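Local coordinates for DyP-type peroxidase (Thermobifida cellulosilytica, PDB 4GS1), which probably catalyses the hydrogen peroxide-dependent oxidation of dyes and similar substrates, using a bound heme, at residues D207-P212 and E279-P284; G267-L270 and P275-G278; G294-P299 and H303-N308. All coordinates share one frame; numbering follows the deposited sequence.

From the N terminus, the heme-contacting loop 207-212, after strand 176-185, comes first. Interaction 1 joins it to 279-284 and so closes a loop of 66 residues that includes strand 240-249 and helices 217-223, 251-256 and 259-266. Interaction 2 lies wholly within that loop, a tight return of the chain just after helix 259-266. Interaction 3 follows in series, joining 294-299 to the short helix 303-307; none of the three cross. Arg268 of interaction 2 reaches Glu281 of interaction 1, and Leu276 packs on Val297 and Ile298 of interaction 3. All three touch the heme, whose two faces are approached by 207-212 and 303-308.

Interaction 1 (D207-P212 and E279-P284). With HEM (protoporphyrin IX containing Fe), chain F.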
loop_
_atom_site.group_PDB
_atom_site.type_symbol
_atom_site.label_atom_id
_atom_site.label_comp_id
_atom_site.label_asym_id
_atom_site.label_seq_id
_atom_site.Cartn_x
_atom_site.Cartn_y
_atom_site.Cartn_z
ATOM N N ASP B 207 11.584 -3.084 15.535
ATOM C CA ASP B 207 11.727 -1.631 15.505
ATOM C C ASP B 207 10.683 -1.022 16.435
ATOM O O ASP B 207 9.487 -1.053 16.135
ATOM C CB ASP B 207 11.543 -1.154 14.047
ATOM C CG ASP B 207 12.038 0.264 13.806
ATOM O OD1 ASP B 207 12.066 1.065 14.765
ATOM O OD2 ASP B 207 12.377 0.592 12.637
ATOM N N GLY B 208 11.132 -0.504 17.581
ATOM C CA GLY B 208 10.238 0.092 18.566
ATOM C C GLY B 208 10.543 -0.262 20.019
ATOM O O GLY B 208 9.962 0.318 20.943
ATOM N N THR B 209 11.445 -1.218 20.221
ATOM C CA THR B 209 11.740 -1.775 21.552
ATOM C C THR B 209 11.980 -0.733 22.641
ATOM O O THR B 209 11.416 -0.816 23.738
ATOM C CB THR B 209 12.969 -2.707 21.459
ATOM O OG1 THR B 209 12.682 -3.738 20.498
ATOM C CG2 THR B 209 13.315 -3.328 22.821
ATOM N N ALA B 210 12.807 0.260 22.336
ATOM C CA ALA B 210 13.229 1.230 23.344
ATOM C C ALA B 210 12.217 2.329 23.632
ATOM O O ALA B 210 12.471 3.185 24.481
ATOM C CB ALA B 210 14.581 1.830 22.960
ATOM N N ASN B 211 11.080 2.322 22.939
ATOM C CA ASN B 211 10.018 3.279 23.247
ATOM C C ASN B 211 9.580 3.096 24.690
ATOM O O ASN B 211 9.552 1.971 25.192
ATOM C CB ASN B 211 8.794 3.048 22.357
ATOM C CG ASN B 211 8.920 3.692 20.990
ATOM O OD1 ASN B 211 9.663 4.658 20.803
ATOM N ND2 ASN B 211 8.196 3.144 20.016
ATOM N N PRO B 212 9.240 4.198 25.368
ATOM C CA PRO B 212 8.681 4.055 26.714
ATOM C C PRO B 212 7.376 3.266 26.677
ATOM O O PRO B 212 6.616 3.378 25.711
ATOM C CB PRO B 212 8.437 5.506 27.168
ATOM C CG PRO B 212 8.554 6.355 25.933
ATOM C CD PRO B 212 9.464 5.606 24.988
ATOM N N GLU B 279 20.407 -11.390 25.881
ATOM C CA GLU B 279 19.699 -12.579 25.386
ATOM C C GLU B 279 18.214 -12.394 25.035
ATOM O O GLU B 279 17.680 -13.166 24.244
ATOM C CB GLU B 279 19.908 -13.791 26.308
ATOM C CG GLU B 279 19.531 -13.588 27.753
ATOM C CD GLU B 279 20.122 -14.667 28.655
ATOM O OE1 GLU B 279 21.096 -15.330 28.235
ATOM O OE2 GLU B 279 19.613 -14.850 29.784
ATOM N N LYS B 280 17.558 -11.385 25.610
ATOM C CA LYS B 280 16.162 -11.068 25.274
ATOM C C LYS B 280 16.025 -9.664 24.706
ATOM O O LYS B 280 16.837 -8.791 25.004
ATOM C CB LYS B 280 15.275 -11.103 26.518
ATOM C CG LYS B 280 15.104 -12.430 27.214
ATOM C CD LYS B 280 14.061 -12.226 28.310
ATOM C CE LYS B 280 14.184 -13.232 29.436
ATOM N NZ LYS B 280 13.492 -12.731 30.662
ATOM N N GLU B 281 14.970 -9.453 23.921
ATOM C CA GLU B 281 14.637 -8.139 23.364
ATOM C C GLU B 281 14.620 -7.037 24.417
ATOM O O GLU B 281 15.094 -5.925 24.182
ATOM C CB GLU B 281 13.268 -8.189 22.665
ATOM C CG GLU B 281 12.882 -6.853 22.048
ATOM C CD GLU B 281 11.434 -6.757 21.621
ATOM O OE1 GLU B 281 10.716 -7.783 21.626
ATOM O OE2 GLU B 281 11.018 -5.631 21.273
ATOM N N THR B 282 14.079 -7.353 25.587
ATOM C CA THR B 282 13.898 -6.361 26.641
ATOM C C THR B 282 15.115 -6.145 27.553
ATOM O O THR B 282 15.048 -5.316 28.467
ATOM C CB THR B 282 12.665 -6.711 27.507
ATOM O OG1 THR B 282 12.829 -8.025 28.046
ATOM C CG2 THR B 282 11.395 -6.674 26.658
ATOM N N ASP B 283 16.213 -6.867 27.326
ATOM C CA ASP B 283 17.414 -6.696 28.166
ATOM C C ASP B 283 17.978 -5.300 27.929
ATOM O O ASP B 283 17.860 -4.768 26.829
ATOM C CB ASP B 283 18.494 -7.736 27.828
ATOM C CG ASP B 283 18.163 -9.129 28.344
ATOM O OD1 ASP B 283 17.259 -9.259 29.195
ATOM O OD2 ASP B 283 18.821 -10.098 27.901
ATOM N N PRO B 284 18.607 -4.701 28.949
ATOM C CA PRO B 284 19.159 -3.358 28.747
ATOM C C PRO B 284 20.300 -3.366 27.742
ATOM O O PRO B 284 21.055 -4.346 27.662
ATOM C CB PRO B 284 19.698 -2.985 30.141
ATOM C CG PRO B 284 19.963 -4.313 30.807
ATOM C CD PRO B 284 18.846 -5.197 30.316
HETATM C CHA HEM F . 16.545 2.310 17.847
HETATM C CHB HEM F . 16.128 1.208 13.150
HETATM C CHC HEM F . 16.225 5.923 11.984
HETATM C CHD HEM F . 16.218 7.066 16.708
HETATM C C1A HEM F . 16.449 1.619 16.672
HETATM C C2A HEM F . 16.460 0.180 16.565
HETATM C C3A HEM F . 16.346 -0.120 15.263
HETATM C C4A HEM F . 16.252 1.111 14.520
HETATM C CMA HEM F . 16.307 -1.535 14.634
HETATM C CAA HEM F . 16.588 -0.795 17.766
HETATM C CBA HEM F . 15.216 -1.247 18.296
HETATM C CGA HEM F . 14.475 -0.144 19.002
HETATM O O1A HEM F . 14.835 0.176 20.175
HETATM O O2A HEM F . 13.512 0.404 18.408
HETATM C C1B HEM F . 16.139 2.381 12.431
HETATM C C2B HEM F . 16.125 2.472 10.988
HETATM C C3B HEM F . 16.165 3.772 10.654
HETATM C C4B HEM F . 16.188 4.548 11.880
HETATM C CMB HEM F . 16.110 1.229 10.066
HETATM C CAB HEM F . 16.152 4.424 9.247
HETATM C CBB HEM F . 15.654 3.806 8.158
HETATM C C1C HEM F . 16.235 6.642 13.166
HETATM C C2C HEM F . 16.268 8.093 13.294
HETATM C C3C HEM F . 16.249 8.405 14.606
HETATM C C4C HEM F . 16.234 7.159 15.336
HETATM C CMC HEM F . 16.265 9.065 12.094
HETATM C CAC HEM F . 16.272 9.781 15.329
HETATM C CBC HEM F . 16.714 10.921 14.792
HETATM C C1D HEM F . 16.284 5.901 17.426
HETATM C C2D HEM F . 16.244 5.835 18.868
HETATM C C3D HEM F . 16.360 4.365 19.218
HETATM C C4D HEM F . 16.436 3.670 17.958
HETATM C CMD HEM F . 16.129 7.006 19.872
HETATM C CAD HEM F . 16.369 3.764 20.633
HETATM C CBD HEM F . 17.769 3.886 21.238
HETATM C CGD HEM F . 17.721 3.323 22.642
HETATM O O1D HEM F . 18.047 2.117 22.821
HETATM O O2D HEM F . 17.327 4.065 23.581
HETATM N NA HEM F . 16.319 2.176 15.411
HETATM N NB HEM F . 16.182 3.667 12.949
HETATM N NC HEM F . 16.232 6.095 14.441
HETATM N ND HEM F . 16.391 4.603 16.919
HETATM FE FE HEM F . 16.386 4.140 14.941
#
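Thr209 and Glu281 meet where two type I beta turns come together, Gly208 to Asn211 and Lys280 to Asp283, with the CA atoms of Thr209 and Thr282 7.2 Å apart. The Thr209 side chain points at the opposite turn, and its OG1 donates a hydrogen bond of 2.6 Å to Glu281 OE2, although the position of that oxygen is less certain than the rest. With Glu281 CG anti to the backbone N (chi1 -179°) and the chain extended beyond it, the carboxylate reaches across to the hydroxyl. Thr209 CG2 fills the space beside it, 3.4 Å from Glu281 O, a carbonyl that also accepts from Arg268.

Each turn is braced separately. In the second, Asp283 OD2 takes two backbone donors: Glu279 N arrives nearly in line with the C-O bond, and Lys280 N, 2.9 Å from OD2, comes from above the carboxylate plane. The first turn grips a heme propionate through its backbone: Gly208 N donates to heme O2A at 2.7 Å, and Ala210 N to O1A at 3.0 Å, so both carboxylate oxygens are held. Gly208 has phi 138°, where a side chain would collide with Asp207 O. The Asp207 carboxylate stands over the distal face of the heme near its edge, OD2 3.8 Å from heme CHB; OD2 is hydrogen-bonded to Asn201, and OD1 makes a long, weak ion pair with Arg319.

Asp207 and Gly208 are the last two residues of the GXXDG signature of DyP-type peroxidases, which places Asp207 on the distal side of the heme, across the iron from His303.

Interaction 2 (G267-L270 and P275-G278); sequences GRHL and PLGG. With HEM (protoporphyrin IX containing Fe), chain F.
Leu276 N donates to Gly267 O over 3.0 Å, the one direct hydrogen bond between 267-270 and 275-278. It is almost straight at the hydrogen (175°), though the donor stands above the carbonyl plane. Next to it, Leu276 lays CD2 over one face of the His269 ring, 3.7 Å from the centroid and almost on the ring normal, a CH-pi contact. At the rim of that ring, near its plane, Pro275 O lies 3.5 Å from CD2 of His269. A water in the ring plane is shared by His269 NE2, Gly277 N and Gly278 O, accepting from Gly277 N and donating to Gly278 O.

Arg268 runs the other way, alongside Pro275. Its CG is anti to the carbonyl carbon (chi1 -73°) and the chain stays extended as far as NE, which carries CD to within 3.8 Å of heme CAA, while NH1 sits 3.7 Å from Pro275 CD. The polar end is fixed from outside: NH1 donates to Gly273 O and to Glu281 O. Replacing Arg268 with an alanine would probably leave both carbonyls without this donor and open a gap between Pro275 and the heme propionate arm.

What positions these groups is a single beta bridge between Arg268 and Pro275, followed by a type II turn from Pro275 to Gly278 that Gly278 N closes onto Pro275 O. Gly267, with positive phi, is where the chain leaves helix 259-266. His269 rests on Glu263 of that helix and Leu270 on Val259 and Arg262, so the return lies against it, in the long loop leading to helix 303-307.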
loop_
_atom_site.group_PDB
_atom_site.type_symbol
_atom_site.label_atom_id
_atom_site.label_comp_id
_atom_site.label_asym_id
_atom_site.label_seq_id
_atom_site.Cartn_x
_atom_site.Cartn_y
_atom_site.Cartn_z
ATOM N N GLY B 267 23.405 -2.837 16.479
ATOM C CA GLY B 267 23.789 -3.113 17.857
ATOM C C GLY B 267 22.860 -4.104 18.542
ATOM O O GLY B 267 22.940 -4.280 19.754
ATOM N N ARG B 268 21.975 -4.747 17.776
ATOM C CA ARG B 268 21.065 -5.762 18.317
ATOM C C ARG B 268 20.980 -6.952 17.380
ATOM O O ARG B 268 21.206 -6.811 16.182
ATOM C CB ARG B 268 19.659 -5.180 18.503
ATOM C CG ARG B 268 19.509 -4.203 19.675
ATOM C CD ARG B 268 18.084 -3.653 19.691
ATOM N NE ARG B 268 17.779 -2.759 20.817
ATOM C CZ ARG B 268 17.284 -3.160 21.984
ATOM N NH1 ARG B 268 17.076 -4.455 22.212
ATOM N NH2 ARG B 268 17.000 -2.270 22.929
ATOM N N HIS B 269 20.661 -8.120 17.938
ATOM C CA HIS B 269 20.432 -9.341 17.162
ATOM C C HIS B 269 19.196 -9.234 16.280
ATOM O O HIS B 269 18.177 -8.676 16.691
ATOM C CB HIS B 269 20.238 -10.526 18.114
ATOM C CG HIS B 269 21.473 -10.901 18.867
ATOM N ND1 HIS B 269 22.426 -11.750 18.353
ATOM C CD2 HIS B 269 21.912 -10.541 20.100
ATOM C CE1 HIS B 269 23.401 -11.902 19.236
ATOM N NE2 HIS B 269 23.110 -11.182 20.304
ATOM N N LEU B 270 19.267 -9.800 15.073
ATOM C CA LEU B 270 18.141 -9.751 14.145
ATOM C C LEU B 270 17.025 -10.711 14.553
ATOM O O LEU B 270 15.844 -10.355 14.493
ATOM C CB LEU B 270 18.604 -10.045 12.710
ATOM C CG LEU B 270 18.936 -8.854 11.804
ATOM C CD1 LEU B 270 19.574 -9.326 10.499
ATOM C CD2 LEU B 270 17.685 -8.023 11.511
ATOM N N PRO B 275 19.923 -6.916 22.670
ATOM C CA PRO B 275 21.160 -6.158 22.446
ATOM C C PRO B 275 22.310 -7.144 22.235
ATOM O O PRO B 275 22.254 -8.253 22.782
ATOM C CB PRO B 275 21.371 -5.414 23.777
ATOM C CG PRO B 275 20.026 -5.417 24.450
ATOM C CD PRO B 275 19.352 -6.688 24.011
ATOM N N LEU B 276 23.319 -6.776 21.449
ATOM C CA LEU B 276 24.519 -7.604 21.397
ATOM C C LEU B 276 25.101 -7.653 22.810
ATOM O O LEU B 276 25.311 -6.606 23.449
ATOM C CB LEU B 276 25.542 -7.053 20.397
ATOM C CG LEU B 276 25.065 -6.977 18.946
ATOM C CD1 LEU B 276 26.163 -6.422 18.030
ATOM C CD2 LEU B 276 24.608 -8.341 18.460
ATOM N N GLY B 277 25.329 -8.866 23.306
ATOM C CA GLY B 277 25.771 -9.064 24.677
ATOM C C GLY B 277 24.640 -9.544 25.575
ATOM O O GLY B 277 24.877 -10.056 26.674
ATOM N N GLY B 278 23.406 -9.385 25.107
ATOM C CA GLY B 278 22.244 -9.787 25.888
ATOM C C GLY B 278 21.563 -11.022 25.328
ATOM O O GLY B 278 22.073 -11.639 24.388
HETATM C CHA HEM F . 16.545 2.310 17.847
HETATM C CHB HEM F . 16.128 1.208 13.150
HETATM C CHC HEM F . 16.225 5.923 11.984
HETATM C CHD HEM F . 16.218 7.066 16.708
HETATM C C1A HEM F . 16.449 1.619 16.672
HETATM C C2A HEM F . 16.460 0.180 16.565
HETATM C C3A HEM F . 16.346 -0.120 15.263
HETATM C C4A HEM F . 16.252 1.111 14.520
HETATM C CMA HEM F . 16.307 -1.535 14.634
HETATM C CAA HEM F . 16.588 -0.795 17.766
HETATM C CBA HEM F . 15.216 -1.247 18.296
HETATM C CGA HEM F . 14.475 -0.144 19.002
HETATM O O1A HEM F . 14.835 0.176 20.175
HETATM O O2A HEM F . 13.512 0.404 18.408
HETATM C C1B HEM F . 16.139 2.381 12.431
HETATM C C2B HEM F . 16.125 2.472 10.988
HETATM C C3B HEM F . 16.165 3.772 10.654
HETATM C C4B HEM F . 16.188 4.548 11.880
HETATM C CMB HEM F . 16.110 1.229 10.066
HETATM C CAB HEM F . 16.152 4.424 9.247
HETATM C CBB HEM F . 15.654 3.806 8.158
HETATM C C1C HEM F . 16.235 6.642 13.166
HETATM C C2C HEM F . 16.268 8.093 13.294
HETATM C C3C HEM F . 16.249 8.405 14.606
HETATM C C4C HEM F . 16.234 7.159 15.336
HETATM C CMC HEM F . 16.265 9.065 12.094
HETATM C CAC HEM F . 16.272 9.781 15.329
HETATM C CBC HEM F . 16.714 10.921 14.792
HETATM C C1D HEM F . 16.284 5.901 17.426
HETATM C C2D HEM F . 16.244 5.835 18.868
HETATM C C3D HEM F . 16.360 4.365 19.218
HETATM C C4D HEM F . 16.436 3.670 17.958
HETATM C CMD HEM F . 16.129 7.006 19.872
HETATM C CAD HEM F . 16.369 3.764 20.633
HETATM C CBD HEM F . 17.769 3.886 21.238
HETATM C CGD HEM F . 17.721 3.323 22.642
HETATM O O1D HEM F . 18.047 2.117 22.821
HETATM O O2D HEM F . 17.327 4.065 23.581
HETATM N NA HEM F . 16.319 2.176 15.411
HETATM N NB HEM F . 16.182 3.667 12.949
HETATM N NC HEM F . 16.232 6.095 14.441
HETATM N ND HEM F . 16.391 4.603 16.919
HETATM FE FE HEM F . 16.386 4.140 14.941
HETATM O O HOH W 1 24.349 -11.531 22.762
#

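Interaction 3 (G294-P299 and H303-N308). With HEM (protoporphyrin IX containing Fe), chain F.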
loop_
_atom_site.group_PDB
_atom_site.type_symbol
_atom_site.label_atom_id
_atom_site.label_comp_id
_atom_site.label_asym_id
_atom_site.label_seq_id
_atom_site.Cartn_x
_atom_site.Cartn_y
_atom_site.Cartn_z
ATOM N N GLY B 294 39.365 -6.448 24.727
ATOM C CA GLY B 294 39.147 -5.026 24.942
ATOM C C GLY B 294 38.163 -4.356 23.987
ATOM O O GLY B 294 37.707 -3.236 24.244
ATOM N N ARG B 295 37.840 -5.025 22.883
ATOM C CA ARG B 295 36.915 -4.455 21.897
ATOM C C ARG B 295 35.521 -4.282 22.471
ATOM O O ARG B 295 35.041 -5.149 23.199
ATOM C CB ARG B 295 36.812 -5.365 20.673
ATOM C CG ARG B 295 37.925 -5.189 19.654
ATOM C CD ARG B 295 37.711 -6.136 18.484
ATOM N NE ARG B 295 37.994 -7.522 18.855
ATOM C CZ ARG B 295 37.848 -8.553 18.029
ATOM N NH1 ARG B 295 37.409 -8.353 16.793
ATOM N NH2 ARG B 295 38.138 -9.781 18.440
ATOM N N LEU B 296 34.851 -3.186 22.118
ATOM C CA LEU B 296 33.451 -3.011 22.511
ATOM C C LEU B 296 32.583 -4.041 21.799
ATOM O O LEU B 296 32.751 -4.282 20.600
ATOM C CB LEU B 296 32.956 -1.601 22.169
ATOM C CG LEU B 296 33.542 -0.459 22.996
ATOM C CD1 LEU B 296 33.177 0.881 22.384
ATOM C CD2 LEU B 296 33.044 -0.546 24.428
ATOM N N VAL B 297 31.653 -4.642 22.541
ATOM C CA VAL B 297 30.716 -5.617 21.976
ATOM C C VAL B 297 29.755 -4.955 20.984
ATOM O O VAL B 297 29.492 -5.485 19.896
ATOM C CB VAL B 297 29.941 -6.350 23.099
ATOM C CG1 VAL B 297 28.802 -7.191 22.529
ATOM C CG2 VAL B 297 30.904 -7.223 23.915
ATOM N N ILE B 298 29.230 -3.797 21.367
ATOM C CA ILE B 298 28.417 -2.988 20.455
ATOM C C ILE B 298 29.353 -1.927 19.873
ATOM O O ILE B 298 29.941 -1.150 20.612
ATOM C CB ILE B 298 27.237 -2.349 21.220
ATOM C CG1 ILE B 298 26.258 -3.445 21.651
ATOM C CG2 ILE B 298 26.523 -1.311 20.362
ATOM C CD1 ILE B 298 25.182 -2.975 22.610
ATOM N N PRO B 299 29.528 -1.911 18.541
ATOM C CA PRO B 299 30.536 -1.035 17.922
ATOM C C PRO B 299 30.357 0.450 18.224
ATOM O O PRO B 299 29.250 0.892 18.556
ATOM C CB PRO B 299 30.320 -1.276 16.424
ATOM C CG PRO B 299 29.834 -2.692 16.356
ATOM C CD PRO B 299 28.932 -2.842 17.564
ATOM N N HIS B 303 24.061 2.061 15.572
ATOM C CA HIS B 303 22.883 2.917 15.666
ATOM C C HIS B 303 22.375 3.094 17.099
ATOM O O HIS B 303 22.167 4.229 17.546
ATOM C CB HIS B 303 21.772 2.368 14.763
ATOM C CG HIS B 303 20.561 3.242 14.689
ATOM N ND1 HIS B 303 20.557 4.453 14.029
ATOM C CD2 HIS B 303 19.309 3.065 15.174
ATOM C CE1 HIS B 303 19.350 4.989 14.111
ATOM N NE2 HIS B 303 18.581 4.171 14.800
ATOM N N VAL B 304 22.172 1.999 17.834
ATOM C CA VAL B 304 21.596 2.151 19.171
ATOM C C VAL B 304 22.564 2.769 20.166
ATOM O O VAL B 304 22.122 3.333 21.165
ATOM C CB VAL B 304 20.977 0.855 19.753
ATOM C CG1 VAL B 304 19.979 0.249 18.756
ATOM C CG2 VAL B 304 22.063 -0.158 20.131
ATOM N N ARG B 305 23.867 2.682 19.904
ATOM C CA ARG B 305 24.838 3.371 20.755
ATOM C C ARG B 305 24.693 4.879 20.595
ATOM O O ARG B 305 24.666 5.625 21.587
ATOM C CB ARG B 305 26.279 2.933 20.437
ATOM C CG ARG B 305 27.328 3.716 21.229
ATOM C CD ARG B 305 28.750 3.267 20.913
ATOM N NE ARG B 305 29.023 1.905 21.373
ATOM C CZ ARG B 305 29.296 1.576 22.633
ATOM N NH1 ARG B 305 29.537 0.309 22.943
ATOM N NH2 ARG B 305 29.341 2.512 23.579
ATOM N N LEU B 306 24.589 5.337 19.351
ATOM C CA LEU B 306 24.558 6.774 19.118
ATOM C C LEU B 306 23.199 7.384 19.419
ATOM O O LEU B 306 23.115 8.566 19.750
ATOM C CB LEU B 306 24.996 7.096 17.687
ATOM C CG LEU B 306 26.407 6.660 17.305
ATOM C CD1 LEU B 306 26.662 7.041 15.855
ATOM C CD2 LEU B 306 27.439 7.306 18.216
ATOM N N ALA B 307 22.136 6.584 19.319
ATOM C CA ALA B 307 20.785 7.089 19.578
ATOM C C ALA B 307 20.341 7.027 21.043
ATOM O O ALA B 307 19.315 7.597 21.394
ATOM C CB ALA B 307 19.768 6.365 18.690
ATOM N N ASN B 308 21.100 6.336 21.889
ATOM C CA ASN B 308 20.728 6.167 23.302
ATOM C C ASN B 308 20.569 7.518 23.991
ATOM O O ASN B 308 21.382 8.408 23.764
ATOM C CB ASN B 308 21.833 5.386 24.013
ATOM C CG ASN B 308 21.411 4.882 25.369
ATOM O OD1 ASN B 308 21.328 5.647 26.338
ATOM N ND2 ASN B 308 21.143 3.584 25.456
HETATM C CHA HEM F . 16.545 2.310 17.847
HETATM C CHB HEM F . 16.128 1.208 13.150
HETATM C CHC HEM F . 16.225 5.923 11.984
HETATM C CHD HEM F . 16.218 7.066 16.708
HETATM C C1A HEM F . 16.449 1.619 16.672
HETATM C C2A HEM F . 16.460 0.180 16.565
HETATM C C3A HEM F . 16.346 -0.120 15.263
HETATM C C4A HEM F . 16.252 1.111 14.520
HETATM C CMA HEM F . 16.307 -1.535 14.634
HETATM C CAA HEM F . 16.588 -0.795 17.766
HETATM C CBA HEM F . 15.216 -1.247 18.296
HETATM C CGA HEM F . 14.475 -0.144 19.002
HETATM O O1A HEM F . 14.835 0.176 20.175
HETATM O O2A HEM F . 13.512 0.404 18.408
HETATM C C1B HEM F . 16.139 2.381 12.431
HETATM C C2B HEM F . 16.125 2.472 10.988
HETATM C C3B HEM F . 16.165 3.772 10.654
HETATM C C4B HEM F . 16.188 4.548 11.880
HETATM C CMB HEM F . 16.110 1.229 10.066
HETATM C CAB HEM F . 16.152 4.424 9.247
HETATM C CBB HEM F . 15.654 3.806 8.158
HETATM C C1C HEM F . 16.235 6.642 13.166
HETATM C C2C HEM F . 16.268 8.093 13.294
HETATM C C3C HEM F . 16.249 8.405 14.606
HETATM C C4C HEM F . 16.234 7.159 15.336
HETATM C CMC HEM F . 16.265 9.065 12.094
HETATM C CAC HEM F . 16.272 9.781 15.329
HETATM C CBC HEM F . 16.714 10.921 14.792
HETATM C C1D HEM F . 16.284 5.901 17.426
HETATM C C2D HEM F . 16.244 5.835 18.868
HETATM C C3D HEM F . 16.360 4.365 19.218
HETATM C C4D HEM F . 16.436 3.670 17.958
HETATM C CMD HEM F . 16.129 7.006 19.872
HETATM C CAD HEM F . 16.369 3.764 20.633
HETATM C CBD HEM F . 17.769 3.886 21.238
HETATM C CGD HEM F . 17.721 3.323 22.642
HETATM O O1D HEM F . 18.047 2.117 22.821
HETATM O O2D HEM F . 17.327 4.065 23.581
HETATM N NA HEM F . 16.319 2.176 15.411
HETATM N NB HEM F . 16.182 3.667 12.949
HETATM N NC HEM F . 16.232 6.095 14.441
HETATM N ND HEM F . 16.391 4.603 16.919
HETATM FE FE HEM F . 16.386 4.140 14.941
#
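Arg305 carries nearly all of this contact, its guanidinium held edge-on by two successive carbonyls of 294-299. NH1 donates to Ile298 O at 2.8 Å, close to the guanidinium plane. NE reaches Pro299 O at 3.0 Å, also near that plane, but from above the carbonyl plane of the proline; a weak bond of 3.3 Å joins NE to Ile298 O as well. The chain runs extended to CD and then bends at chi3 (-67°), which turns the group across the loop. Leu296 CD1 covers one face, 3.7 Å from NH1 and offset toward the rim, the two side chains crossing at about a right angle. NH1 has a further acceptor in Leu287 O, so the polar end is gripped by several carbonyls.

The helix that bears Arg305 is the proximal helix of the DyP-type peroxidase: His303 NE2 coordinates the heme iron at 2.2 Å, and ND1 is hydrogen-bonded to Asp363, a proximal histidine-acid pair as in other heme peroxidases. Val304 CG1 lies against CAA of a propionate arm, and Ala307 CB over pyrrole ring D, 3.6 Å from heme C2D.

Away from this packing the loop is looser. Gly294 and Arg295 do not meet the helix; Arg295 is solvent-exposed and forms a salt bridge with Asp293. Val297 also misses the helix, packing instead on Asp291 and on Leu276 of interaction 2.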